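Local coordinates for coiled-coil and C2 domain-containing protein 1-like (PDB 6EI6) that binds monophosphorylated phosphoinositides and regulates endosomal protein sorting, sustaining full activity of the ESCRT-III subunit Shrub, probably by preventing its inappropriate polymerisation, at residues 119-130 / 165-176. Numbering follows the deposited sequence.
Sequences ELEIVVVRGISY and SSPDYDERFKVD
I122 and F173 form a hydrogen-bonded pair where strand 119-128 runs antiparallel to strand 171-176, an outermost strand of one of the two four-stranded sheets of this C2 domain. Their backbones trade two bonds, I122 N to F173 O and F173 N to I122 O, both 2.8 Å. The apolar, branched side chains of L120, I122 and V124 suit the buried face between the two sheets, where I122 meets V144, V193 and F195. On the reverse face charge takes over: E121 OE2 and R172 NH1 form a salt bridge at 2.8 Å, whose hydrogen bond is weak, bent to 127°, and R248 supplies OE2 with a second cation. V123 CG2 lies over one face of the R172 guanidinium.

Ahead of strand 171-176, loop 165-170 stays pinned to the end of strand 119-128 and the turn after it by hydrogen bonds from G127 N to P167 O and Y130 N to S165 O. The Y130 side chain, CG anti to its carbonyl carbon (chi1 -62°), runs back along residues 165-169: CB and CG pass S165 O, which sits over one ring face, CD2 lies near S165 O and P167 CD, CE2 touches P167 CG at 3.5 Å, CZ lies by the same CG, and OH reaches Y169. A phenylalanine here would probably leave Y169 OH without this partner, relying on its weak bond to T140. The two hydroxyls, Y130 OH and Y169 OH, stand 3.1 Å apart, each at the other ring's edge and either able to be the donor.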
loop_
_atom_site.group_PDB
_atom_site.type_symbol
_atom_site.label_atom_id
_atom_site.label_comp_id
_atom_site.label_asym_id
_atom_site.label_seq_id
_atom_site.Cartn_x
_atom_site.Cartn_y
_atom_site.Cartn_z
ATOM N N GLU A 119 15.009 3.902 1.875
ATOM C CA GLU A 119 14.726 2.823 2.810
ATOM C C GLU A 119 13.315 2.279 2.639
ATOM O O GLU A 119 12.336 3.037 2.664
ATOM C CB GLU A 119 14.910 3.294 4.250
ATOM C CG GLU A 119 16.336 3.199 4.689
ATOM C CD GLU A 119 16.519 3.467 6.160
ATOM O OE1 GLU A 119 15.603 4.056 6.802
ATOM O OE2 GLU A 119 17.599 3.074 6.670
ATOM N N LEU A 120 13.220 0.961 2.505
ATOM C CA LEU A 120 11.971 0.236 2.654
ATOM C C LEU A 120 12.029 -0.543 3.956
ATOM O O LEU A 120 13.026 -1.216 4.232
ATOM C CB LEU A 120 11.742 -0.701 1.471
ATOM C CG LEU A 120 10.428 -1.463 1.549
ATOM C CD1 LEU A 120 9.725 -1.512 0.201
ATOM C CD2 LEU A 120 10.709 -2.858 2.060
ATOM N N GLU A 121 10.968 -0.451 4.749
ATOM C CA GLU A 121 10.865 -1.164 6.010
ATOM C C GLU A 121 9.800 -2.254 5.917
ATOM O O GLU A 121 8.714 -2.027 5.375
ATOM C CB GLU A 121 10.523 -0.205 7.150
ATOM C CG GLU A 121 10.489 -0.876 8.507
ATOM C CD GLU A 121 10.202 0.091 9.621
ATOM O OE1 GLU A 121 11.176 0.554 10.265
ATOM O OE2 GLU A 121 9.001 0.396 9.841
ATOM N N ILE A 122 10.111 -3.439 6.458
ATOM C CA ILE A 122 9.166 -4.552 6.558
ATOM C C ILE A 122 8.931 -4.849 8.033
ATOM O O ILE A 122 9.889 -4.946 8.810
ATOM C CB ILE A 122 9.674 -5.803 5.827
ATOM C CG1 ILE A 122 9.778 -5.515 4.339
ATOM C CG2 ILE A 122 8.743 -6.978 6.068
ATOM C CD1 ILE A 122 10.665 -6.475 3.607
ATOM N N VAL A 123 7.665 -4.978 8.421
ATOM C CA VAL A 123 7.285 -5.258 9.798
ATOM C C VAL A 123 6.502 -6.558 9.810
ATOM O O VAL A 123 5.434 -6.648 9.188
ATOM C CB VAL A 123 6.445 -4.129 10.404
ATOM C CG1 VAL A 123 6.152 -4.428 11.854
ATOM C CG2 VAL A 123 7.158 -2.778 10.252
ATOM N N VAL A 124 7.032 -7.566 10.499
ATOM C CA VAL A 124 6.298 -8.797 10.761
ATOM C C VAL A 124 5.610 -8.595 12.106
ATOM O O VAL A 124 6.269 -8.504 13.142
ATOM C CB VAL A 124 7.218 -10.026 10.759
ATOM C CG1 VAL A 124 6.409 -11.315 10.818
ATOM C CG2 VAL A 124 8.104 -10.037 9.519
ATOM N N VAL A 125 4.285 -8.509 12.093
ATOM C CA VAL A 125 3.536 -8.025 13.245
ATOM C C VAL A 125 3.035 -9.161 14.131
ATOM O O VAL A 125 3.085 -9.065 15.353
ATOM C CB VAL A 125 2.372 -7.115 12.788
ATOM C CG1 VAL A 125 1.608 -6.606 13.981
ATOM C CG2 VAL A 125 2.899 -5.957 11.960
ATOM N N ARG A 126 2.471 -10.216 13.554
ATOM C CA ARG A 126 1.904 -11.258 14.402
ATOM C C ARG A 126 1.318 -12.337 13.512
ATOM O O ARG A 126 0.949 -12.089 12.359
ATOM C CB ARG A 126 0.815 -10.740 15.374
ATOM C CG ARG A 126 -0.430 -10.174 14.716
ATOM C CD ARG A 126 -1.475 -9.646 15.718
ATOM N NE ARG A 126 -2.823 -9.756 15.147
ATOM C CZ ARG A 126 -3.916 -9.152 15.622
ATOM N NH1 ARG A 126 -3.847 -8.373 16.697
ATOM N NH2 ARG A 126 -5.088 -9.332 15.016
ATOM N N GLY A 127 1.257 -13.547 14.064
ATOM C CA GLY A 127 0.477 -14.624 13.497
ATOM C C GLY A 127 -0.820 -14.747 14.275
ATOM O O GLY A 127 -0.918 -14.346 15.437
ATOM N N ILE A 128 -1.831 -15.278 13.606
ATOM C CA ILE A 128 -3.185 -15.325 14.135
ATOM C C ILE A 128 -3.679 -16.745 13.917
ATOM O O ILE A 128 -4.057 -17.103 12.796
ATOM C CB ILE A 128 -4.124 -14.307 13.466
ATOM C CG1 ILE A 128 -3.453 -12.943 13.333
ATOM C CG2 ILE A 128 -5.429 -14.222 14.240
ATOM C CD1 ILE A 128 -4.428 -11.826 12.990
ATOM N N SER A 129 -3.652 -17.560 14.968
ATOM C CA SER A 129 -4.318 -18.857 14.994
ATOM C C SER A 129 -3.902 -19.753 13.827
ATOM O O SER A 129 -4.717 -20.180 13.010
ATOM C CB SER A 129 -5.829 -18.652 15.044
ATOM O OG SER A 129 -6.134 -17.638 15.990
ATOM N N TYR A 130 -2.596 -20.012 13.758
ATOM C CA TYR A 130 -2.076 -21.008 12.826
ATOM C C TYR A 130 -2.826 -22.326 12.992
ATOM O O TYR A 130 -3.192 -22.716 14.107
ATOM C CB TYR A 130 -0.578 -21.241 13.062
ATOM C CG TYR A 130 0.335 -20.045 12.856
ATOM C CD1 TYR A 130 -0.014 -18.992 12.014
ATOM C CD2 TYR A 130 1.569 -19.980 13.497
ATOM C CE1 TYR A 130 0.846 -17.894 11.833
ATOM C CE2 TYR A 130 2.431 -18.891 13.323
ATOM C CZ TYR A 130 2.068 -17.851 12.495
ATOM O OH TYR A 130 2.938 -16.784 12.337
ATOM N N SER A 165 -0.023 -20.465 19.214
ATOM C CA SER A 165 -0.593 -20.516 17.868
ATOM C C SER A 165 -0.797 -19.128 17.257
ATOM O O SER A 165 -1.033 -19.023 16.049
ATOM C CB SER A 165 -1.936 -21.252 17.918
ATOM O OG SER A 165 -2.481 -21.502 16.630
ATOM N N SER A 166 -0.736 -18.073 18.063
ATOM C CA SER A 166 -0.963 -16.697 17.619
ATOM C C SER A 166 0.223 -15.853 18.067
ATOM O O SER A 166 0.109 -15.019 18.975
ATOM C CB SER A 166 -2.281 -16.145 18.169
ATOM O OG SER A 166 -3.403 -16.798 17.578
ATOM N N PRO A 167 1.390 -16.071 17.458
ATOM C CA PRO A 167 2.603 -15.362 17.880
ATOM C C PRO A 167 2.502 -13.856 17.700
ATOM O O PRO A 167 1.841 -13.355 16.782
ATOM C CB PRO A 167 3.681 -15.927 16.949
ATOM C CG PRO A 167 2.968 -16.545 15.819
ATOM C CD PRO A 167 1.661 -17.025 16.369
ATOM N N ASP A 168 3.238 -13.140 18.539
ATOM C CA ASP A 168 3.362 -11.695 18.449
ATOM C C ASP A 168 4.826 -11.337 18.210
ATOM O O ASP A 168 5.468 -10.768 19.091
ATOM C CB ASP A 168 2.809 -11.016 19.722
ATOM C CG ASP A 168 1.300 -10.777 19.658
ATOM O OD1 ASP A 168 0.592 -11.096 20.639
ATOM O OD2 ASP A 168 0.812 -10.250 18.631
ATOM N N TYR A 169 5.351 -11.675 17.027
ATOM C CA TYR A 169 6.578 -11.042 16.541
ATOM C C TYR A 169 6.371 -9.539 16.428
ATOM O O TYR A 169 5.294 -9.068 16.083
ATOM C CB TYR A 169 6.974 -11.564 15.156
ATOM C CG TYR A 169 6.618 -13.005 14.833
ATOM C CD1 TYR A 169 7.489 -14.050 15.145
ATOM C CD2 TYR A 169 5.433 -13.318 14.180
ATOM C CE1 TYR A 169 7.174 -15.367 14.830
ATOM C CE2 TYR A 169 5.113 -14.628 13.868
ATOM C CZ TYR A 169 5.985 -15.647 14.194
ATOM O OH TYR A 169 5.650 -16.944 13.874
ATOM N N ASP A 170 7.406 -8.756 16.671
ATOM C CA ASP A 170 7.245 -7.322 16.455
ATOM C C ASP A 170 8.566 -6.788 15.959
ATOM O O ASP A 170 9.181 -5.924 16.575
ATOM C CB ASP A 170 6.797 -6.587 17.708
ATOM C CG ASP A 170 5.311 -6.742 17.954
ATOM O OD1 ASP A 170 4.523 -6.509 17.013
ATOM O OD2 ASP A 170 4.926 -7.114 19.082
ATOM N N GLU A 171 8.997 -7.320 14.827
ATOM C CA GLU A 171 10.334 -7.070 14.327
ATOM C C GLU A 171 10.265 -6.331 13.011
ATOM O O GLU A 171 9.461 -6.676 12.137
ATOM C CB GLU A 171 11.119 -8.373 14.155
ATOM C CG GLU A 171 11.842 -8.802 15.416
ATOM C CD GLU A 171 12.357 -10.219 15.323
ATOM O OE1 GLU A 171 13.397 -10.422 14.640
ATOM O OE2 GLU A 171 11.709 -11.122 15.917
ATOM N N ARG A 172 11.136 -5.332 12.889
ATOM C CA ARG A 172 11.248 -4.469 11.729
ATOM C C ARG A 172 12.577 -4.732 11.040
ATOM O O ARG A 172 13.609 -4.863 11.703
ATOM C CB ARG A 172 11.159 -2.996 12.141
ATOM C CG ARG A 172 10.232 -2.719 13.313
ATOM C CD ARG A 172 9.969 -1.212 13.510
ATOM N NE ARG A 172 8.634 -0.967 14.091
ATOM C CZ ARG A 172 7.649 -0.250 13.526
ATOM N NH1 ARG A 172 7.819 0.354 12.350
ATOM N NH2 ARG A 172 6.481 -0.125 14.152
ATOM N N PHE A 173 12.561 -4.797 9.714
ATOM C CA PHE A 173 13.778 -4.969 8.934
ATOM C C PHE A 173 13.801 -3.884 7.875
ATOM O O PHE A 173 12.773 -3.605 7.255
ATOM C CB PHE A 173 13.858 -6.366 8.269
ATOM C CG PHE A 173 13.500 -7.516 9.197
ATOM C CD1 PHE A 173 12.174 -7.801 9.511
ATOM C CD2 PHE A 173 14.485 -8.312 9.750
ATOM C CE1 PHE A 173 11.842 -8.840 10.365
ATOM C CE2 PHE A 173 14.155 -9.358 10.602
ATOM C CZ PHE A 173 12.838 -9.620 10.908
ATOM N N LYS A 174 14.954 -3.248 7.685
ATOM C CA LYS A 174 15.100 -2.183 6.700
ATOM C C LYS A 174 16.028 -2.637 5.584
ATOM O O LYS A 174 17.001 -3.350 5.823
ATOM C CB LYS A 174 15.635 -0.902 7.336
ATOM C CG LYS A 174 14.654 -0.190 8.289
ATOM C CD LYS A 174 15.224 1.169 8.735
ATOM C CE LYS A 174 14.621 1.651 10.049
ATOM N NZ LYS A 174 15.093 3.022 10.425
ATOM N N VAL A 175 15.730 -2.241 4.359
ATOM C CA VAL A 175 16.602 -2.564 3.243
ATOM C C VAL A 175 16.760 -1.313 2.379
ATOM O O VAL A 175 15.970 -0.367 2.463
ATOM C CB VAL A 175 16.065 -3.770 2.424
ATOM C CG1 VAL A 175 14.961 -3.341 1.471
ATOM C CG2 VAL A 175 17.190 -4.436 1.675
ATOM N N ASP A 176 17.825 -1.302 1.572
ATOM C CA ASP A 176 18.122 -0.195 0.667
ATOM C C ASP A 176 17.524 -0.451 -0.710
ATOM O O ASP A 176 17.704 -1.528 -1.290
ATOM C CB ASP A 176 19.630 0.012 0.527
ATOM C CG ASP A 176 20.178 1.006 1.528
ATOM O OD1 ASP A 176 19.447 1.971 1.888
ATOM O OD2 ASP A 176 21.336 0.803 1.973
#